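Local atomic coordinates of blue (Type 1) copper domain protein (Nitrosopumilus maritimus, PDB entry 5FC9), a protein that binds copper in an open, mononuclear type 1 site within its cupredoxin domain, the part present here, and probably works in electron transfer. Residues A[4-9]-A[40-45]; A[32-37]-A[55-60]; A[46-49]-A[53-56]. All blocks are in the same frame, centred on the assembly; numbering follows the deposited sequence.

Interaction 1: residues A[4-9]-A[40-45]; sequences IIIPNG and VPHNIQ. With CU (copper (II) ion), chain E.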
ATOM      1  N   ILE A   4      22.163  -9.075  -8.340  1.00 17.02           N
ATOM      2  CA  ILE A   4      20.884  -8.665  -7.777  1.00 16.85           C
ATOM      3  C   ILE A   4      19.804  -9.122  -8.739  1.00 15.89           C
ATOM      4  O   ILE A   4      19.876  -8.835  -9.930  1.00 16.60           O
ATOM      5  CB  ILE A   4      20.794  -7.147  -7.580  1.00 17.17           C
ATOM      6  CG1 ILE A   4      21.883  -6.672  -6.612  1.00 19.35           C
ATOM      7  CG2 ILE A   4      19.385  -6.758  -7.084  1.00 15.90           C
ATOM      8  CD1 ILE A   4      22.228  -5.200  -6.714  1.00 19.52           C
ATOM      9  N   ILE A   5      18.798  -9.825  -8.222  1.00 15.51           N
ATOM     10  CA  ILE A   5      17.702 -10.290  -9.048  1.00 15.97           C
ATOM     11  C   ILE A   5      16.476  -9.405  -8.864  1.00 14.70           C
ATOM     12  O   ILE A   5      16.123  -9.080  -7.732  1.00 17.83           O
ATOM     13  CB  ILE A   5      17.313 -11.728  -8.707  1.00 17.69           C
ATOM     14  CG1 ILE A   5      18.513 -12.662  -8.909  1.00 22.89           C
ATOM     15  CG2 ILE A   5      16.105 -12.169  -9.540  1.00 20.11           C
ATOM     16  CD1 ILE A   5      18.183 -14.117  -8.688  1.00 34.31           C
ATOM     17  N   ILE A   6      15.861  -8.997  -9.969  1.00 14.66           N
ATOM     18  CA  ILE A   6      14.538  -8.382  -9.919  1.00 14.38           C
ATOM     19  C   ILE A   6      13.523  -9.509 -10.103  1.00 14.97           C
ATOM     20  O   ILE A   6      13.418 -10.080 -11.187  1.00 15.18           O
ATOM     21  CB  ILE A   6      14.344  -7.297 -11.007  1.00 14.24           C
ATOM     22  CG1 ILE A   6      15.535  -6.331 -11.045  1.00 16.22           C
ATOM     23  CG2 ILE A   6      13.045  -6.544 -10.772  1.00 16.03           C
ATOM     24  CD1 ILE A   6      15.474  -5.365 -12.224  1.00 16.87           C
ATOM     25  N   PRO A   7      12.797  -9.869  -9.031  1.00 14.96           N
ATOM     26  CA  PRO A   7      11.993 -11.086  -9.141  1.00 13.73           C
ATOM     27  C   PRO A   7      10.646 -10.875  -9.808  1.00 15.01           C
ATOM     28  O   PRO A   7      10.157  -9.748  -9.961  1.00 15.41           O
ATOM     29  CB  PRO A   7      11.799 -11.496  -7.679  1.00 15.79           C
ATOM     30  CG  PRO A   7      11.745 -10.179  -6.950  1.00 15.95           C
ATOM     31  CD  PRO A   7      12.795  -9.327  -7.659  1.00 13.14           C
ATOM     32  N   ASN A   8      10.041 -11.987 -10.207  1.00 16.06           N
ATOM     33  CA  ASN A   8       8.662 -11.946 -10.636  1.00 16.67           C
ATOM     34  C   ASN A   8       7.825 -11.339  -9.526  1.00 15.69           C
ATOM     35  O   ASN A   8       7.969 -11.710  -8.358  1.00 19.03           O
ATOM     36  CB  ASN A   8       8.155 -13.341 -10.978  1.00 20.21           C
ATOM     37  CG  ASN A   8       6.726 -13.320 -11.472  1.00 24.62           C
ATOM     38  OD1 ASN A   8       5.791 -13.471 -10.692  1.00 29.04           O
ATOM     39  ND2 ASN A   8       6.552 -13.120 -12.769  1.00 26.16           N
ATOM     40  N   GLY A   9       6.975 -10.390  -9.892  1.00 16.35           N
ATOM     41  CA  GLY A   9       6.128  -9.729  -8.916  1.00 16.51           C
ATOM     42  C   GLY A   9       6.693  -8.444  -8.349  1.00 16.09           C
ATOM     43  O   GLY A   9       6.074  -7.815  -7.487  1.00 16.66           O
ATOM     44  N   VAL A  40       7.554  -7.858 -16.583  1.00 15.13           N
ATOM     45  CA  VAL A  40       7.372  -6.519 -17.141  1.00 12.86           C
ATOM     46  C   VAL A  40       8.734  -5.827 -17.221  1.00 13.55           C
ATOM     47  O   VAL A  40       9.677  -6.243 -16.551  1.00 15.35           O
ATOM     48  CB  VAL A  40       6.399  -5.646 -16.300  1.00 14.89           C
ATOM     49  CG1 VAL A  40       5.018  -6.311 -16.207  1.00 17.13           C
ATOM     50  CG2 VAL A  40       6.974  -5.350 -14.919  1.00 16.47           C
ATOM     51  N   PRO A  41       8.842  -4.767 -18.041  1.00 14.26           N
ATOM     52  CA  PRO A  41      10.126  -4.052 -18.078  1.00 16.15           C
ATOM     53  C   PRO A  41      10.467  -3.366 -16.756  1.00 14.66           C
ATOM     54  O   PRO A  41       9.571  -2.937 -16.015  1.00 15.31           O
ATOM     55  CB  PRO A  41       9.916  -3.006 -19.180  1.00 18.33           C
ATOM     56  CG  PRO A  41       8.781  -3.509 -19.993  1.00 18.72           C
ATOM     57  CD  PRO A  41       7.894  -4.246 -19.040  1.00 15.34           C
ATOM     58  N   HIS A  42      11.766  -3.271 -16.479  1.00 13.22           N
ATOM     59  CA  HIS A  42      12.270  -2.546 -15.328  1.00 11.81           C
ATOM     60  C   HIS A  42      13.476  -1.756 -15.752  1.00 16.81           C
ATOM     61  O   HIS A  42      14.017  -1.988 -16.821  1.00 16.73           O
ATOM     62  CB  HIS A  42      12.649  -3.503 -14.203  1.00 12.12           C
ATOM     63  CG  HIS A  42      11.469  -4.133 -13.536  1.00 14.11           C
ATOM     64  ND1 HIS A  42      10.579  -3.414 -12.770  1.00 12.44           N
ATOM     65  CD2 HIS A  42      11.033  -5.413 -13.520  1.00 12.79           C
ATOM     66  CE1 HIS A  42       9.639  -4.223 -12.309  1.00 15.46           C
ATOM     67  NE2 HIS A  42       9.895  -5.443 -12.748  1.00 14.12           N
ATOM     68  N   ASN A  43      13.898  -0.817 -14.922  1.00 15.82           N
ATOM     69  CA  ASN A  43      15.221  -0.243 -15.123  1.00 15.62           C
ATOM     70  C   ASN A  43      15.891  -0.038 -13.772  1.00 15.18           C
ATOM     71  O   ASN A  43      15.280  -0.234 -12.715  1.00 15.66           O
ATOM     72  CB  ASN A  43      15.151   1.063 -15.939  1.00 16.84           C
ATOM     73  CG  ASN A  43      14.305   2.128 -15.278  1.00 18.45           C
ATOM     74  OD1 ASN A  43      14.555   2.513 -14.144  1.00 18.51           O
ATOM     75  ND2 ASN A  43      13.297   2.607 -15.986  1.00 25.88           N
ATOM     76  N   ILE A  44      17.175   0.302 -13.818  1.00 15.02           N
ATOM     77  CA  ILE A  44      17.975   0.501 -12.625  1.00 16.38           C
ATOM     78  C   ILE A  44      18.589   1.893 -12.710  1.00 17.25           C
ATOM     79  O   ILE A  44      19.383   2.164 -13.607  1.00 17.76           O
ATOM     80  CB  ILE A  44      19.086  -0.569 -12.495  1.00 16.11           C
ATOM     81  CG1 ILE A  44      18.475  -1.972 -12.329  1.00 16.57           C
ATOM     82  CG2 ILE A  44      20.021  -0.236 -11.339  1.00 18.09           C
ATOM     83  CD1 ILE A  44      17.650  -2.148 -11.070  1.00 18.93           C
ATOM     84  N   GLN A  45      18.209   2.783 -11.796  1.00 15.53           N
ATOM     85  CA  GLN A  45      18.755   4.146 -11.797  1.00 14.31           C
ATOM     86  C   GLN A  45      19.284   4.530 -10.430  1.00 15.85           C
ATOM     87  O   GLN A  45      18.560   4.460  -9.435  1.00 17.46           O
ATOM     88  CB  GLN A  45      17.688   5.166 -12.208  1.00 15.71           C
ATOM     89  CG  GLN A  45      16.916   4.815 -13.454  1.00 15.92           C
ATOM     90  CD  GLN A  45      17.740   4.957 -14.693  1.00 23.41           C
ATOM     91  OE1 GLN A  45      18.583   5.843 -14.784  1.00 21.53           O
ATOM     92  NE2 GLN A  45      17.508   4.082 -15.667  1.00 25.69           N
TER
HETATM   93 CU    CU E1401      10.495  -1.554 -12.105  1.00 17.16          CU
HETATM   94  O   HOH W   1      11.319  -2.077 -10.084  1.00 19.53           O

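Interaction 2: residues A[32-37]-A[55-60]; sequences VTWTND and QLFNSP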
ATOM      1  N   VAL A  32      28.832  -5.646 -10.550  1.00 20.00           N
ATOM      2  CA  VAL A  32      27.504  -6.063 -10.113  1.00 18.59           C
ATOM      3  C   VAL A  32      26.603  -6.298 -11.323  1.00 19.06           C
ATOM      4  O   VAL A  32      26.594  -5.501 -12.257  1.00 17.84           O
ATOM      5  CB  VAL A  32      26.868  -5.005  -9.188  1.00 18.57           C
ATOM      6  CG1 VAL A  32      25.417  -5.370  -8.865  1.00 19.14           C
ATOM      7  CG2 VAL A  32      27.686  -4.879  -7.925  1.00 19.83           C
ATOM      8  N   THR A  33      25.863  -7.405 -11.311  1.00 18.28           N
ATOM      9  CA  THR A  33      24.962  -7.727 -12.410  1.00 18.19           C
ATOM     10  C   THR A  33      23.519  -7.819 -11.929  1.00 16.53           C
ATOM     11  O   THR A  33      23.209  -8.636 -11.063  1.00 18.41           O
ATOM     12  CB  THR A  33      25.338  -9.061 -13.084  1.00 22.30           C
ATOM     13  OG1 THR A  33      26.702  -9.005 -13.517  1.00 25.65           O
ATOM     14  CG2 THR A  33      24.442  -9.323 -14.286  1.00 21.24           C
ATOM     15  N   TRP A  34      22.663  -6.981 -12.494  1.00 16.07           N
ATOM     16  CA  TRP A  34      21.220  -7.085 -12.264  1.00 17.23           C
ATOM     17  C   TRP A  34      20.585  -7.928 -13.354  1.00 16.93           C
ATOM     18  O   TRP A  34      20.928  -7.774 -14.524  1.00 16.21           O
ATOM     19  CB  TRP A  34      20.538  -5.714 -12.275  1.00 18.09           C
ATOM     20  CG  TRP A  34      20.737  -4.828 -11.076  1.00 16.85           C
ATOM     21  CD1 TRP A  34      19.865  -4.655 -10.030  1.00 19.89           C
ATOM     22  CD2 TRP A  34      21.827  -3.932 -10.838  1.00 16.40           C
ATOM     23  NE1 TRP A  34      20.360  -3.727  -9.146  1.00 17.78           N
ATOM     24  CE2 TRP A  34      21.570  -3.272  -9.614  1.00 18.33           C
ATOM     25  CE3 TRP A  34      23.013  -3.639 -11.525  1.00 17.98           C
ATOM     26  CZ2 TRP A  34      22.439  -2.336  -9.073  1.00 19.12           C
ATOM     27  CZ3 TRP A  34      23.880  -2.703 -10.982  1.00 20.27           C
ATOM     28  CH2 TRP A  34      23.591  -2.072  -9.767  1.00 20.73           C
ATOM     29  N   THR A  35      19.632  -8.782 -12.985  1.00 15.11           N
ATOM     30  CA  THR A  35      18.876  -9.526 -13.977  1.00 15.95           C
ATOM     31  C   THR A  35      17.392  -9.268 -13.756  1.00 14.52           C
ATOM     32  O   THR A  35      16.921  -9.351 -12.623  1.00 16.14           O
ATOM     33  CB  THR A  35      19.149 -11.034 -13.896  1.00 19.79           C
ATOM     34  OG1 THR A  35      20.543 -11.273 -14.137  1.00 19.03           O
ATOM     35  CG2 THR A  35      18.340 -11.778 -14.942  1.00 19.48           C
ATOM     36  N   ASN A  36      16.672  -8.955 -14.827  1.00 14.38           N
ATOM     37  CA  ASN A  36      15.221  -8.832 -14.727  1.00 15.89           C
ATOM     38  C   ASN A  36      14.523 -10.181 -14.922  1.00 14.52           C
ATOM     39  O   ASN A  36      14.398 -10.656 -16.047  1.00 15.57           O
ATOM     40  CB  ASN A  36      14.681  -7.824 -15.744  1.00 15.84           C
ATOM     41  CG  ASN A  36      13.182  -7.577 -15.571  1.00 14.39           C
ATOM     42  OD1 ASN A  36      12.613  -8.003 -14.577  1.00 15.45           O
ATOM     43  ND2 ASN A  36      12.550  -6.904 -16.532  1.00 14.40           N
ATOM     44  N   ASP A  37      14.069 -10.781 -13.826  1.00 15.11           N
ATOM     45  CA  ASP A  37      13.342 -12.050 -13.892  1.00 16.48           C
ATOM     46  C   ASP A  37      11.837 -11.819 -13.893  1.00 16.49           C
ATOM     47  O   ASP A  37      11.057 -12.768 -13.969  1.00 18.21           O
ATOM     48  CB  ASP A  37      13.711 -12.957 -12.718  1.00 19.70           C
ATOM     49  CG  ASP A  37      15.006 -13.706 -12.934  1.00 23.47           C
ATOM     50  OD1 ASP A  37      15.558 -13.671 -14.053  1.00 25.95           O
ATOM     51  OD2 ASP A  37      15.459 -14.360 -11.974  1.00 30.69           O
ATOM     52  N   GLN A  55      23.441  10.685 -12.130  1.00 14.58           N
ATOM     53  CA  GLN A  55      24.195   9.937 -13.125  1.00 17.11           C
ATOM     54  C   GLN A  55      25.338   9.189 -12.463  1.00 17.69           C
ATOM     55  O   GLN A  55      26.296   9.788 -11.999  1.00 16.90           O
ATOM     56  CB  GLN A  55      24.716  10.874 -14.220  1.00 16.96           C
ATOM     57  CG  GLN A  55      23.645  11.752 -14.833  1.00 19.16           C
ATOM     58  CD  GLN A  55      22.399  10.968 -15.214  1.00 18.73           C
ATOM     59  OE1 GLN A  55      22.476   9.943 -15.888  1.00 19.23           O
ATOM     60  NE2 GLN A  55      21.243  11.445 -14.772  1.00 17.99           N
ATOM     61  N   LEU A  56      25.214   7.870 -12.378  1.00 16.43           N
ATOM     62  CA  LEU A  56      26.294   7.047 -11.858  1.00 15.86           C
ATOM     63  C   LEU A  56      26.143   5.637 -12.421  1.00 19.36           C
ATOM     64  O   LEU A  56      27.048   5.117 -13.062  1.00 20.61           O
ATOM     65  CB  LEU A  56      26.305   7.026 -10.333  1.00 17.32           C
ATOM     66  CG  LEU A  56      27.488   6.251  -9.741  1.00 16.54           C
ATOM     67  CD1 LEU A  56      28.839   6.878 -10.127  1.00 20.20           C
ATOM     68  CD2 LEU A  56      27.356   6.127  -8.240  1.00 20.55           C
ATOM     69  N   PHE A  57      24.990   5.017 -12.191  1.00 16.45           N
ATOM     70  CA  PHE A  57      24.681   3.788 -12.918  1.00 17.68           C
ATOM     71  C   PHE A  57      23.208   3.830 -13.291  1.00 16.40           C
ATOM     72  O   PHE A  57      22.323   3.985 -12.443  1.00 16.88           O
ATOM     73  CB  PHE A  57      25.063   2.521 -12.125  1.00 17.66           C
ATOM     74  CG  PHE A  57      24.516   2.457 -10.724  1.00 15.71           C
ATOM     75  CD1 PHE A  57      25.157   3.096  -9.675  1.00 17.59           C
ATOM     76  CD2 PHE A  57      23.367   1.720 -10.453  1.00 15.61           C
ATOM     77  CE1 PHE A  57      24.664   3.015  -8.386  1.00 16.56           C
ATOM     78  CE2 PHE A  57      22.874   1.631  -9.169  1.00 17.20           C
ATOM     79  CZ  PHE A  57      23.512   2.283  -8.134  1.00 16.31           C
ATOM     80  N   ASN A  58      22.970   3.759 -14.591  1.00 16.18           N
ATOM     81  CA  ASN A  58      21.679   4.078 -15.161  1.00 17.99           C
ATOM     82  C   ASN A  58      21.431   3.196 -16.367  1.00 20.70           C
ATOM     83  O   ASN A  58      22.018   3.390 -17.434  1.00 19.25           O
ATOM     84  CB  ASN A  58      21.608   5.552 -15.559  1.00 16.45           C
ATOM     85  CG  ASN A  58      22.013   6.483 -14.432  1.00 17.49           C
ATOM     86  OD1 ASN A  58      23.204   6.742 -14.226  1.00 18.17           O
ATOM     87  ND2 ASN A  58      21.024   7.004 -13.698  1.00 17.42           N
ATOM     88  N   SER A  59      20.549   2.223 -16.182  1.00 20.39           N
ATOM     89  CA  SER A  59      20.333   1.193 -17.184  1.00 18.27           C
ATOM     90  C   SER A  59      19.378   1.624 -18.282  1.00 18.08           C
ATOM     91  O   SER A  59      18.563   2.538 -18.114  1.00 20.62           O
ATOM     92  CB  SER A  59      19.799  -0.078 -16.507  1.00 16.93           C
ATOM     93  OG  SER A  59      18.393   0.015 -16.377  1.00 16.55           O
ATOM     94  N   PRO A  60      19.471   0.960 -19.440  1.00 20.08           N
ATOM     95  CA  PRO A  60      18.390   1.048 -20.416  1.00 21.84           C
ATOM     96  C   PRO A  60      17.170   0.304 -19.873  1.00 19.55           C
ATOM     97  O   PRO A  60      17.286  -0.353 -18.834  1.00 20.47           O
ATOM     98  CB  PRO A  60      18.967   0.336 -21.654  1.00 23.81           C
ATOM     99  CG  PRO A  60      20.407   0.144 -21.379  1.00 24.60           C
ATOM    100  CD  PRO A  60      20.554   0.081 -19.899  1.00 22.57           C
TER

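Interaction 3: residues A[46-49]-A[53-56]; sequences SIDV and VIQL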
ATOM      1  N   SER A  46      20.529   4.990 -10.382  1.00 15.58           N
ATOM      2  CA  SER A  46      21.074   5.549  -9.148  1.00 15.28           C
ATOM      3  C   SER A  46      20.298   6.821  -8.791  1.00 15.44           C
ATOM      4  O   SER A  46      19.948   7.611  -9.673  1.00 16.15           O
ATOM      5  CB  SER A  46      22.572   5.836  -9.315  1.00 16.73           C
ATOM      6  OG  SER A  46      22.804   6.451 -10.565  1.00 14.94           O
ATOM      7  N   ILE A  47      19.984   6.987  -7.505  1.00 16.57           N
ATOM      8  CA  ILE A  47      19.195   8.141  -7.064  1.00 16.35           C
ATOM      9  C   ILE A  47      19.821   8.832  -5.871  1.00 17.77           C
ATOM     10  O   ILE A  47      20.643   8.242  -5.162  1.00 18.76           O
ATOM     11  CB  ILE A  47      17.751   7.753  -6.671  1.00 17.44           C
ATOM     12  CG1 ILE A  47      17.757   6.649  -5.605  1.00 17.95           C
ATOM     13  CG2 ILE A  47      16.964   7.368  -7.900  1.00 16.57           C
ATOM     14  CD1 ILE A  47      16.408   6.508  -4.852  1.00 19.24           C
ATOM     15  N   ASP A  48      19.408  10.083  -5.657  1.00 20.45           N
ATOM     16  CA  ASP A  48      19.768  10.844  -4.457  1.00 24.04           C
ATOM     17  C   ASP A  48      18.714  10.679  -3.369  1.00 25.50           C
ATOM     18  O   ASP A  48      17.759   9.931  -3.545  1.00 25.50           O
ATOM     19  CB  ASP A  48      19.983  12.342  -4.784  1.00 22.83           C
ATOM     20  CG  ASP A  48      18.722  13.053  -5.322  1.00 24.23           C
ATOM     21  OD1 ASP A  48      17.580  12.590  -5.106  1.00 23.52           O
ATOM     22  OD2 ASP A  48      18.874  14.121  -5.965  1.00 25.81           O
ATOM     23  N   VAL A  49      18.888  11.389  -2.257  1.00 27.30           N
ATOM     24  CA  VAL A  49      17.994  11.268  -1.104  1.00 29.16           C
ATOM     25  C   VAL A  49      16.559  11.683  -1.425  1.00 30.16           C
ATOM     26  O   VAL A  49      15.610  11.235  -0.773  1.00 34.63           O
ATOM     27  CB  VAL A  49      18.498  12.115   0.090  1.00 38.62           C
ATOM     28  CG1 VAL A  49      19.794  11.540   0.642  1.00 38.48           C
ATOM     29  CG2 VAL A  49      18.695  13.558  -0.328  1.00 34.84           C
ATOM     30  N   VAL A  53      16.885  11.065 -10.071  1.00 18.29           N
ATOM     31  CA  VAL A  53      17.869  10.219 -10.718  1.00 16.44           C
ATOM     32  C   VAL A  53      19.180  10.995 -10.840  1.00 17.03           C
ATOM     33  O   VAL A  53      19.177  12.150 -11.267  1.00 19.17           O
ATOM     34  CB  VAL A  53      17.390   9.760 -12.102  1.00 16.38           C
ATOM     35  CG1 VAL A  53      18.500   9.024 -12.846  1.00 17.24           C
ATOM     36  CG2 VAL A  53      16.179   8.843 -11.964  1.00 18.91           C
ATOM     37  N   ILE A  54      20.279  10.372 -10.436  1.00 16.03           N
ATOM     38  CA  ILE A  54      21.598  10.974 -10.587  1.00 17.14           C
ATOM     39  C   ILE A  54      22.393  10.119 -11.543  1.00 16.06           C
ATOM     40  O   ILE A  54      22.056   8.963 -11.769  1.00 14.84           O
ATOM     41  CB  ILE A  54      22.343  11.112  -9.240  1.00 17.45           C
ATOM     42  CG1 ILE A  54      22.578   9.741  -8.588  1.00 17.61           C
ATOM     43  CG2 ILE A  54      21.587  12.083  -8.338  1.00 19.93           C
ATOM     44  CD1 ILE A  54      23.346   9.766  -7.274  1.00 24.61           C
ATOM     45  N   GLN A  55      23.441  10.685 -12.130  1.00 14.58           N
ATOM     46  CA  GLN A  55      24.195   9.937 -13.125  1.00 17.11           C
ATOM     47  C   GLN A  55      25.338   9.189 -12.463  1.00 17.69           C
ATOM     48  O   GLN A  55      26.296   9.788 -11.999  1.00 16.90           O
ATOM     49  CB  GLN A  55      24.716  10.874 -14.220  1.00 16.96           C
ATOM     50  CG  GLN A  55      23.645  11.752 -14.833  1.00 19.16           C
ATOM     51  CD  GLN A  55      22.399  10.968 -15.214  1.00 18.73           C
ATOM     52  OE1 GLN A  55      22.476   9.943 -15.888  1.00 19.23           O
ATOM     53  NE2 GLN A  55      21.243  11.445 -14.772  1.00 17.99           N
ATOM     54  N   LEU A  56      25.214   7.870 -12.378  1.00 16.43           N
ATOM     55  CA  LEU A  56      26.294   7.047 -11.858  1.00 15.86           C
ATOM     56  C   LEU A  56      26.143   5.637 -12.421  1.00 19.36           C
ATOM     57  O   LEU A  56      27.048   5.117 -13.062  1.00 20.61           O
ATOM     58  CB  LEU A  56      26.305   7.026 -10.333  1.00 17.32           C
ATOM     59  CG  LEU A  56      27.488   6.251  -9.741  1.00 16.54           C
ATOM     60  CD1 LEU A  56      28.839   6.878 -10.127  1.00 20.20           C
ATOM     61  CD2 LEU A  56      27.356   6.127  -8.240  1.00 20.55           C
TER

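Interaction 1: residues A[4-9]-A[40-45]
I6, where strand 3-6 ends, stands across from H42 in the segment 40-45 with their CA atoms 8.3 Å apart, so side chains rather than backbone make this contact. CG2 of I6 does most of the work: it sits over one face of the imidazole, 3.9 Å from the ring centroid and 25° off the normal, a CH-pi contact. It is offset toward the rim, on the CD2/NE2 side away from the copper-bound ND1, its nearest ring atom being CD2 of H42 at 3.6 Å. I6 sets CG1 beside its backbone N (chi1 -48°), and the extended chi2 (172°) carries CD1 on, past CB of H42 at 3.9 Å, to CD1 of I44 at 4.1 Å. All this lies at the copper end of the cupredoxin fold: ND1 of H42 binds the copper at 2.0 Å, C82 and H85 are the other protein ligands, and water 1 coordinates at 2.2 Å. The opposite ring nitrogen, NE2, is hydrogen-bonded to OD2 of D38, so bonds at both nitrogens and the methyl over the face together fix the rotation of the ring. An alanine in place of I6 would take CG2 off the ring face and CD1 away from I44, and the histidine ring would probably be freer to tilt.

Interaction 2: residues A[32-37]-A[55-60]
W34 of strand 30-36 and F57 of the segment 55-60 meet in the interior, and this single aromatic pair carries the whole contact. The benzo end of the indole does the touching: CH2 of W34 lies 3.8 Å from CE2 of F57 and is almost as near to CD2. The two side chains come in at about a right angle, yet the ring planes are only 21° apart. They are slid so far past each other that the centroids of the six-membered rings stand 5.6 Å apart and there is little overlap. F57 holds CG between its backbone N and carbonyl carbon (chi1 52°), which turns the ring inward from a corner of the chain. The packing here is dense on several sides: CG1 of V32 sits 3.7 Å above the indole plane, Y80 meets W34 edge-to-face, F72 does the same with F57, and I44 touches both rings. H70, seen to bind a second copper ion but empty in this chain, also comes close to F57, about 3 Å between nearest side-chain atoms.

The loose side is the outer run of 55-60. Q55, L56 and P60 are exposed there, and the chain is braced by its own polar groups: N of L56 gives a 3.0 Å hydrogen bond to OD1 of N58, in the carbonyl plane. Nearer the core, OG of S59 donates to O of P60 at 2.7 Å and accepts from N of I44. The arrangement belongs to the aromatic-rich hydrophobic core between the two sheets of a cupredoxin beta-sandwich.

Interaction 3: residues A[46-49]-A[53-56]
S46 and I54 supply the polar links here, next to a short antiparallel bridge in which I47 and V53 form a non-hydrogen-bonded pair with CA atoms 4.4 Å apart. N of I54 gives a nearly straight hydrogen bond to O of S46, 2.9 Å long with 165° at the hydrogen, though it arrives 33° out of the carbonyl plane. The same oxygen also receives a CA-H...O contact from V53.

The serine hydroxyl adds a side-chain link. Its OG is set between the backbone N and carbonyl carbon (chi1 44°), which brings it 2.9 Å from O of I54, a possible hydrogen bond, since the one hydroxyl proton has another acceptor within reach. OG also accepts from N of F57, and the backbone of S46 also bonds to F57. The hydroxyl thus lies between I54 and F57, beside the corner of the chain at 55-57.

Van der Waals contacts flank these bonds. CB of L56 lies 3.6 Å from OG of S46. I54 reaches back over the first strand and the residue after it, CD1 at 3.8 Å from O of I47 and CG2 at 3.9 Å from CB of D48. The I47 and V53 side chains diverge, their apolar contact being a distant one between the two CG2 atoms at 4.4 Å; I47 packs instead on K79 and Y81 of strand 76-81 and on F18 of the second subunit.

In the turn itself, OD1 of D48 accepts from N of K52. Together this makes a short beta-hairpin, strands 45-47 and 53-54, on the edge of a cupredoxin sheet, with 45-47 bordering strand 76-81.

In space the three contacts run from the copper through the core to an edge hairpin. Interactions 1 and 2, with centres about 9 Å apart, are bonded through backbone: O of I6 to N of D37 and O of I44 to N of S59, each 2.8 Å and probably a hydrogen bond. The centres of interactions 2 and 3 are about 13 Å apart; the two share Q55 and L56, and the likely bond from N of S46 to O of F57 (2.9 Å) joins them. Interaction 1 touches interaction 3 where OE1 of Q45 packs on CG1 of V53 at 3.7 Å. The copper sits in interaction 1; the side chain of W34 is about 10 Å from it and that of I47 about 12 Å.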